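Local coordinates for FI20010p1 (PDB 7CFB), which probably takes part in assembling the piRNA amplification complex in Drosophila gene silencing, through the first extended Tudor domain of Krimper, at residues G25-R30 against P93-I98; N47-A52 against K178-E183; S73-K78 against K144-I149. All blocks are in the same frame, centred on the assembly; numbering follows the deposited sequence.

Interaction 1: residues G25-R30 against P93-I98. With SO4 (sulfate ion), chain C.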
# COMPACT_ATOMS: atom_id res chain seq x y z
N GLY A 25 -9.52 9.64 16.55
CA GLY A 25 -8.71 10.02 15.39
C GLY A 25 -9.43 10.99 14.50
O GLY A 25 -10.64 11.01 14.54
N THR A 26 -8.69 11.72 13.69
CA THR A 26 -9.30 12.69 12.77
C THR A 26 -9.49 12.08 11.38
O THR A 26 -8.55 11.58 10.84
CB THR A 26 -8.40 13.92 12.66
OG1 THR A 26 -8.13 14.47 13.95
CG2 THR A 26 -8.98 14.95 11.72
N GLU A 27 -10.71 12.12 10.86
CA GLU A 27 -10.99 11.59 9.51
C GLU A 27 -10.33 12.50 8.48
O GLU A 27 -10.33 13.69 8.69
CB GLU A 27 -12.48 11.53 9.27
CG GLU A 27 -13.18 10.53 10.16
CD GLU A 27 -14.65 10.44 9.84
OE1 GLU A 27 -14.99 10.02 8.74
OE2 GLU A 27 -15.42 10.82 10.68
N THR A 28 -9.82 11.94 7.40
CA THR A 28 -9.13 12.74 6.36
C THR A 28 -9.53 12.27 4.97
O THR A 28 -10.14 11.27 4.87
CB THR A 28 -7.61 12.62 6.50
OG1 THR A 28 -7.26 11.25 6.40
CG2 THR A 28 -7.06 13.15 7.81
N THR A 29 -9.17 13.04 3.96
CA THR A 29 -9.36 12.70 2.53
C THR A 29 -8.22 11.78 2.05
O THR A 29 -7.28 11.61 2.78
CB THR A 29 -9.36 13.95 1.64
OG1 THR A 29 -8.10 14.59 1.74
CG2 THR A 29 -10.46 14.92 1.97
N ARG A 30 -8.36 11.25 0.85
CA ARG A 30 -7.34 10.36 0.28
C ARG A 30 -6.02 11.12 0.13
O ARG A 30 -5.02 10.55 0.47
CB ARG A 30 -7.91 9.75 -0.99
CG ARG A 30 -9.12 8.87 -0.72
CD ARG A 30 -9.56 8.13 -1.93
NE ARG A 30 -10.53 7.10 -1.61
CZ ARG A 30 -11.06 6.32 -2.51
NH1 ARG A 30 -10.75 6.47 -3.78
NH2 ARG A 30 -11.92 5.40 -2.16
N PRO A 93 -8.67 0.27 14.96
CA PRO A 93 -7.88 1.35 15.49
C PRO A 93 -8.37 2.73 15.03
O PRO A 93 -9.11 2.88 14.13
CB PRO A 93 -6.49 1.11 14.92
CG PRO A 93 -6.48 -0.35 14.65
CD PRO A 93 -7.88 -0.63 14.16
N ASP A 94 -7.85 3.78 15.64
CA ASP A 94 -8.29 5.14 15.27
C ASP A 94 -7.96 5.50 13.83
O ASP A 94 -7.03 4.97 13.24
CB ASP A 94 -7.58 6.21 16.09
CG ASP A 94 -7.92 6.18 17.56
OD1 ASP A 94 -8.87 5.53 17.92
OD2 ASP A 94 -7.22 6.82 18.30
N TYR A 95 -8.71 6.45 13.31
CA TYR A 95 -8.44 6.96 11.95
C TYR A 95 -7.00 7.47 11.91
O TYR A 95 -6.55 8.18 12.81
CB TYR A 95 -9.41 8.09 11.60
CG TYR A 95 -10.86 7.70 11.61
CD1 TYR A 95 -11.38 6.93 10.60
CD2 TYR A 95 -11.70 8.08 12.63
CE1 TYR A 95 -12.70 6.55 10.61
CE2 TYR A 95 -13.02 7.70 12.66
CZ TYR A 95 -13.52 6.93 11.64
OH TYR A 95 -14.81 6.56 11.63
N GLY A 96 -6.27 7.04 10.90
CA GLY A 96 -4.88 7.42 10.68
C GLY A 96 -3.89 6.48 11.35
O GLY A 96 -2.74 6.55 11.03
N ASP A 97 -4.37 5.61 12.22
CA ASP A 97 -3.48 4.65 12.91
C ASP A 97 -3.19 3.48 11.96
O ASP A 97 -4.04 3.13 11.21
CB ASP A 97 -3.96 4.33 14.32
CG ASP A 97 -3.66 5.42 15.33
OD1 ASP A 97 -3.08 6.42 14.96
OD2 ASP A 97 -4.02 5.27 16.48
N ILE A 98 -2.01 2.90 12.06
CA ILE A 98 -1.62 1.79 11.15
C ILE A 98 -1.85 0.41 11.79
O ILE A 98 -1.54 0.23 12.93
CB ILE A 98 -0.19 2.01 10.68
CG1 ILE A 98 -0.07 3.35 9.94
CG2 ILE A 98 0.29 0.87 9.83
CD1 ILE A 98 1.32 3.83 9.88
S SO4 C . -8.88 15.27 -1.84
O1 SO4 C . -8.18 15.87 -2.98
O2 SO4 C . -8.52 13.86 -1.72
O3 SO4 C . -10.32 15.39 -2.05
O4 SO4 C . -8.51 15.99 -0.62
O HOH W 1 -5.88 10.94 13.03

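Interaction 2: residues N47-A52 against K178-E183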
# COMPACT_ATOMS: atom_id res chain seq x y z
N ASN A 47 17.70 13.60 -10.00
CA ASN A 47 18.76 13.54 -11.04
C ASN A 47 19.49 12.21 -11.00
O ASN A 47 20.66 12.21 -11.21
CB ASN A 47 19.67 14.75 -10.96
CG ASN A 47 18.89 16.03 -11.12
OD1 ASN A 47 18.19 16.20 -12.09
ND2 ASN A 47 18.97 16.89 -10.14
N THR A 48 18.76 11.15 -10.77
CA THR A 48 19.36 9.81 -10.63
C THR A 48 18.41 8.77 -11.23
O THR A 48 17.26 9.08 -11.40
CB THR A 48 19.61 9.68 -9.13
OG1 THR A 48 20.98 9.83 -8.77
CG2 THR A 48 18.90 8.53 -8.46
N ILE A 49 18.92 7.59 -11.56
CA ILE A 49 18.03 6.50 -12.01
C ILE A 49 17.96 5.52 -10.84
O ILE A 49 18.99 5.15 -10.37
CB ILE A 49 18.55 5.81 -13.27
CG1 ILE A 49 18.77 6.81 -14.41
CG2 ILE A 49 17.64 4.69 -13.69
CD1 ILE A 49 19.41 6.20 -15.59
N VAL A 50 16.76 5.14 -10.42
CA VAL A 50 16.61 4.22 -9.26
C VAL A 50 15.74 3.02 -9.65
O VAL A 50 14.89 3.15 -10.51
CB VAL A 50 16.07 4.94 -8.02
CG1 VAL A 50 16.33 6.42 -8.04
CG2 VAL A 50 14.61 4.68 -7.80
N THR A 51 16.00 1.90 -9.00
CA THR A 51 15.23 0.66 -9.16
C THR A 51 14.15 0.63 -8.08
O THR A 51 14.46 0.84 -6.91
CB THR A 51 16.15 -0.56 -9.05
OG1 THR A 51 17.24 -0.35 -9.93
CG2 THR A 51 15.45 -1.85 -9.41
N ALA A 52 12.91 0.46 -8.50
CA ALA A 52 11.77 0.39 -7.58
C ALA A 52 10.67 -0.46 -8.19
O ALA A 52 10.63 -0.60 -9.37
CB ALA A 52 11.26 1.76 -7.28
N LYS A 178 13.06 0.75 -13.67
CA LYS A 178 14.06 1.80 -13.41
C LYS A 178 13.42 3.13 -13.80
O LYS A 178 12.85 3.18 -14.85
CB LYS A 178 15.39 1.54 -14.13
CG LYS A 178 16.00 0.17 -13.89
CD LYS A 178 17.39 0.03 -14.45
CE LYS A 178 17.97 -1.35 -14.25
NZ LYS A 178 17.92 -1.81 -12.84
N ILE A 179 13.49 4.12 -12.93
CA ILE A 179 12.88 5.44 -13.21
C ILE A 179 13.93 6.54 -13.09
O ILE A 179 14.73 6.46 -12.20
CB ILE A 179 11.71 5.72 -12.24
CG1 ILE A 179 12.13 5.53 -10.79
CG2 ILE A 179 10.48 4.91 -12.58
CD1 ILE A 179 11.28 6.26 -9.83
N ARG A 180 13.92 7.48 -14.03
CA ARG A 180 14.77 8.68 -13.91
C ARG A 180 13.96 9.66 -13.07
O ARG A 180 12.93 10.07 -13.51
CB ARG A 180 15.09 9.38 -15.23
CG ARG A 180 15.22 8.48 -16.43
CD ARG A 180 15.69 9.28 -17.62
NE ARG A 180 16.29 8.39 -18.59
CZ ARG A 180 17.58 8.27 -18.77
NH1 ARG A 180 18.40 9.02 -18.08
NH2 ARG A 180 18.04 7.43 -19.67
N VAL A 181 14.47 10.03 -11.92
CA VAL A 181 13.74 10.95 -11.02
C VAL A 181 13.98 12.39 -11.46
O VAL A 181 15.07 12.85 -11.34
CB VAL A 181 14.21 10.69 -9.58
CG1 VAL A 181 13.42 11.44 -8.55
CG2 VAL A 181 14.24 9.21 -9.28
N HIS A 182 13.00 13.00 -12.10
CA HIS A 182 13.09 14.43 -12.47
C HIS A 182 12.94 15.32 -11.24
O HIS A 182 13.68 16.25 -11.11
CB HIS A 182 12.02 14.81 -13.50
CG HIS A 182 12.25 14.29 -14.87
ND1 HIS A 182 12.51 12.98 -15.13
CD2 HIS A 182 12.19 14.90 -16.07
CE1 HIS A 182 12.65 12.80 -16.41
NE2 HIS A 182 12.45 13.96 -17.00
N GLU A 183 11.93 15.08 -10.43
CA GLU A 183 11.75 15.93 -9.25
C GLU A 183 11.34 15.10 -8.05
O GLU A 183 10.60 14.16 -8.19
CB GLU A 183 10.63 16.95 -9.43
CG GLU A 183 10.77 17.82 -10.64
CD GLU A 183 9.56 18.65 -10.97
OE1 GLU A 183 8.90 19.14 -10.04
OE2 GLU A 183 9.28 18.81 -12.14

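Interaction 3: residues S73-K78 against K144-I149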
# COMPACT_ATOMS: atom_id res chain seq x y z
N SER A 73 12.67 -2.81 5.06
CA SER A 73 11.23 -3.15 5.01
C SER A 73 11.02 -4.65 5.26
O SER A 73 9.89 -5.09 5.19
CB SER A 73 10.66 -2.76 3.68
OG SER A 73 11.07 -3.62 2.66
N ASP A 74 12.06 -5.38 5.65
CA ASP A 74 11.98 -6.85 5.79
C ASP A 74 10.85 -7.28 6.73
O ASP A 74 10.17 -8.21 6.38
CB ASP A 74 13.31 -7.44 6.22
CG ASP A 74 13.35 -8.95 6.16
OD1 ASP A 74 13.51 -9.47 5.07
OD2 ASP A 74 13.17 -9.59 7.20
N ARG A 75 10.62 -6.58 7.82
CA ARG A 75 9.55 -6.99 8.76
C ARG A 75 8.18 -6.92 8.07
O ARG A 75 7.36 -7.76 8.38
CB ARG A 75 9.63 -6.22 10.07
CG ARG A 75 10.89 -6.51 10.85
CD ARG A 75 10.70 -7.59 11.89
NE ARG A 75 9.94 -7.14 13.02
CZ ARG A 75 9.46 -7.95 13.92
NH1 ARG A 75 9.63 -9.24 13.78
NH2 ARG A 75 8.80 -7.48 14.95
N ILE A 76 7.94 -5.91 7.24
CA ILE A 76 6.66 -5.79 6.50
C ILE A 76 6.54 -6.99 5.57
O ILE A 76 5.51 -7.58 5.53
CB ILE A 76 6.57 -4.47 5.72
CG1 ILE A 76 6.78 -3.25 6.60
CG2 ILE A 76 5.29 -4.42 4.92
CD1 ILE A 76 7.20 -2.03 5.85
N LYS A 77 7.63 -7.34 4.91
CA LYS A 77 7.63 -8.49 3.97
C LYS A 77 7.27 -9.77 4.74
O LYS A 77 6.49 -10.53 4.25
CB LYS A 77 9.00 -8.61 3.31
CG LYS A 77 9.45 -7.39 2.52
CD LYS A 77 10.64 -7.69 1.66
CE LYS A 77 11.73 -6.65 1.74
NZ LYS A 77 12.66 -6.75 0.59
N LYS A 78 7.82 -9.94 5.93
CA LYS A 78 7.54 -11.14 6.76
C LYS A 78 6.06 -11.18 7.13
O LYS A 78 5.51 -12.25 7.12
CB LYS A 78 8.42 -11.15 8.01
CG LYS A 78 9.82 -11.67 7.83
CD LYS A 78 10.50 -11.83 9.17
CE LYS A 78 12.01 -11.90 9.12
NZ LYS A 78 12.50 -12.61 7.92
N LYS A 144 -3.23 -6.33 14.86
CA LYS A 144 -2.34 -5.32 15.45
C LYS A 144 -0.91 -5.62 15.00
O LYS A 144 -0.54 -6.76 14.93
CB LYS A 144 -2.41 -5.39 16.97
CG LYS A 144 -1.65 -4.29 17.69
CD LYS A 144 -1.01 -4.76 18.95
CE LYS A 144 -1.66 -4.18 20.17
NZ LYS A 144 -1.13 -2.82 20.44
N LEU A 145 -0.18 -4.61 14.61
CA LEU A 145 1.20 -4.86 14.21
C LEU A 145 2.08 -4.62 15.43
O LEU A 145 1.74 -3.82 16.23
CB LEU A 145 1.60 -3.86 13.14
CG LEU A 145 0.99 -4.06 11.77
CD1 LEU A 145 1.13 -2.78 10.99
CD2 LEU A 145 1.66 -5.19 11.05
N PRO A 146 3.23 -5.30 15.55
CA PRO A 146 4.18 -4.98 16.58
C PRO A 146 4.69 -3.56 16.25
O PRO A 146 4.92 -3.24 15.12
CB PRO A 146 5.27 -6.04 16.46
CG PRO A 146 5.07 -6.61 15.10
CD PRO A 146 3.60 -6.47 14.80
N ASP A 147 5.03 -2.82 17.28
CA ASP A 147 5.37 -1.39 17.18
C ASP A 147 6.45 -1.10 16.15
O ASP A 147 6.31 -0.12 15.46
CB ASP A 147 5.74 -0.86 18.56
CG ASP A 147 5.78 0.64 18.62
OD1 ASP A 147 4.75 1.23 18.90
OD2 ASP A 147 6.83 1.17 18.41
N ASP A 148 7.47 -1.93 16.02
CA ASP A 148 8.51 -1.65 15.01
C ASP A 148 7.89 -1.67 13.61
O ASP A 148 8.25 -0.83 12.83
CB ASP A 148 9.72 -2.56 15.19
CG ASP A 148 9.48 -4.01 14.83
OD1 ASP A 148 8.65 -4.62 15.45
OD2 ASP A 148 10.06 -4.45 13.88
N ILE A 149 7.02 -2.62 13.31
CA ILE A 149 6.41 -2.74 11.96
C ILE A 149 5.46 -1.58 11.74
O ILE A 149 5.45 -1.01 10.70
CB ILE A 149 5.74 -4.12 11.81
CG1 ILE A 149 6.65 -5.20 12.38
CG2 ILE A 149 5.39 -4.36 10.35
CD1 ILE A 149 6.58 -6.50 11.68

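Interaction 1: residues G25-R30 against P93-I98
Glu27 lays its aliphatic CG methylene over the middle of the Tyr95 ring, 3.7 Å from the ring centroid and only 7° off the ring normal, a CH-pi contact. The two side chains run alongside each other in the same direction, and the carboxylate of Glu27 is turned nearly parallel to the ring, 19° apart, with CD 4.1 Å from Tyr95 CZ. At the far end Glu27 OE1 accepts a hydrogen bond from Ser117 N, which would help hold the carboxylate in this orientation. At the ring's edge, near its plane, the carbonyl Gly25 O approaches Tyr95 CD2 at 3.7 Å, while Thr26 O sits 3.7 Å from Tyr95 CB.

No direct hydrogen bond joins the two segments. A water does so instead, accepting from Thr26 N at 3.0 Å and donating to Tyr95 O at 2.8 Å. The CB and CG of Asp94 rest against the backbone of Gly25, and its OD1 is bonded to Gly24 N. Tyr95 is held on a type II turn from Asp94 to Asp97, closed by the bond from Asp97 N to Asp94 O and with Gly96 at its third position.

Farther along, Thr29 is the N-cap of helix 30-36. With chi1 62°, OG1 stands between the backbone N and the carbonyl carbon, caps Asp32 N and also donates to sulfate O4 at 2.8 Å. The sulfate, probably from the crystallisation liquor, is bound by Arg31 N as well, where the helix dipole would favour an anion.

The contact lies at the surface, against strand 108-117: Tyr95 packs on Ile114 and Ser117, Thr28 pairs by its backbone with Asn115, and the turn leads through Ile98 into strand 99-103, next to 108-117 in the six-stranded sheet.

Interaction 2: residues N47-A52 against K178-E183
Val50 and Ile179 form the central hydrogen-bonded pair of an antiparallel strand pairing, flanked by the non-hydrogen-bonded pairs Ile49-Arg180 and Thr51-Lys178. Val50 N reaches Ile179 O at 3.0 Å, and Ile179 N returns the bond to Val50 O at 3.0 Å. The bonding continues past the strand pairs: Val181 N donates to Thr48 O at 3.0 Å, and Asn47 N donates to Val181 O at 3.0 Å. Between these bonds, CA-H...O contacts run from Ile49 CA to Ile179 O and from Lys178 CA to Val50 O.

Apolar packing takes one side of the sheet. The two methyls of Val50 divide between two partners, CG1 meeting Val181 CG2 at 3.7 Å and CG2 lying 4.0 Å from Ile179 CG1. All three residues are buried.

Ile49, Thr51, Lys178 and Arg180 project from the other side. Here Ile49 runs alongside Arg180 and sets its CD1 over a face of the guanidinium, 3.9 Å from NH1. Lys178 is extended until its last torsion, where a bend (chi4 -53°) turns NZ back to Thr51 OG1, a weak hydrogen bond of 3.3 Å.

The segments 49-52 and 178-183 run at 136° to each other, well off strictly antiparallel, consistent with a twisted or curled sheet. Strand 49-57 and strand 176-184 are the two members whose pairing closes a five-stranded sheet in the order 49-57, 64-67, 157-161, 189-194, 176-184, consistent with the OB-like, nuclease-related half of extended Tudor domains. Strand 189-194 borders 176-184 on its other side, where His182 and Glu183 form a classic beta bulge opposite Val190, and the loop residue Phe44 packs on Val50 and Ala52.

Interaction 3: residues S73-K78 against K144-I149
The guanidinium of Arg75 has Ile149 CD1 over one face, 3.5 Å above its plane and off-centre, near the edge of the group, and the carboxylate of Asp148 at its edge. The two flat groups are nearly coplanar, 23° apart, and meet side-on as a two-nitrogen salt bridge. NE donates to Asp148 OD2 at 2.8 Å, using the syn lone pair of that oxygen, and Arg75 NH2 donates to OD1 at 2.9 Å, also from the syn side, in a nearly straight bond of 170°. Pro146 CG stands obliquely to the group, 3.8 Å from Arg75 NH2.

Arg75 reaches this position by folding its chain at chi2 and chi3, which turns NE toward the helix beginning after Pro146. Asp148 answers with CG placed between its own backbone N and carbonyl carbon (chi1 71°), bringing both oxygens to the arginine. Beneath the ion pair the contact is apolar: Ile149 CD1 touches Arg75 CB at 3.5 Å, and its CG2 lies 4.2 Å from Ile76 CG1 as the two isoleucine side chains run antiparallel alongside each other. Ile76 also packs on Arg111 of strand 108-117, so the helices 74-80 and 147-150 meet beside that strand.

With one nitrogen for each carboxylate oxygen, the paired bonds restrain rotation of both groups, and Ile149 backs the guanidinium from one face. The bridge thus ties the two short helices of the Tudor family region together beside the buried pair Ile76 and Ile149, on the more solvent-accessible side of the contact, and the opposite charges would probably stabilise the ionised form of each group.

Overall arrangement
Along the chain the segments come in the order 25-30, 47-52, 73-78, 93-98, 144-149 and 178-183, so interaction 1 crosses both others, whereas interaction 3 falls between the two strands of interaction 2. Interactions 1 and 3 are neighbours, centres about 19 Å apart, and touch through Ile98 CG2 and Leu145 CD1 at 3.9 Å; both border the six-stranded Tudor sheet at strand 108-117. Interaction 2 belongs to the separate five-stranded sheet, its centre about 31 Å from interaction 1 and 27 Å from interaction 3. That second sheet is built from chain on either side of the Tudor strands, consistent with the two-lobed extended Tudor architecture.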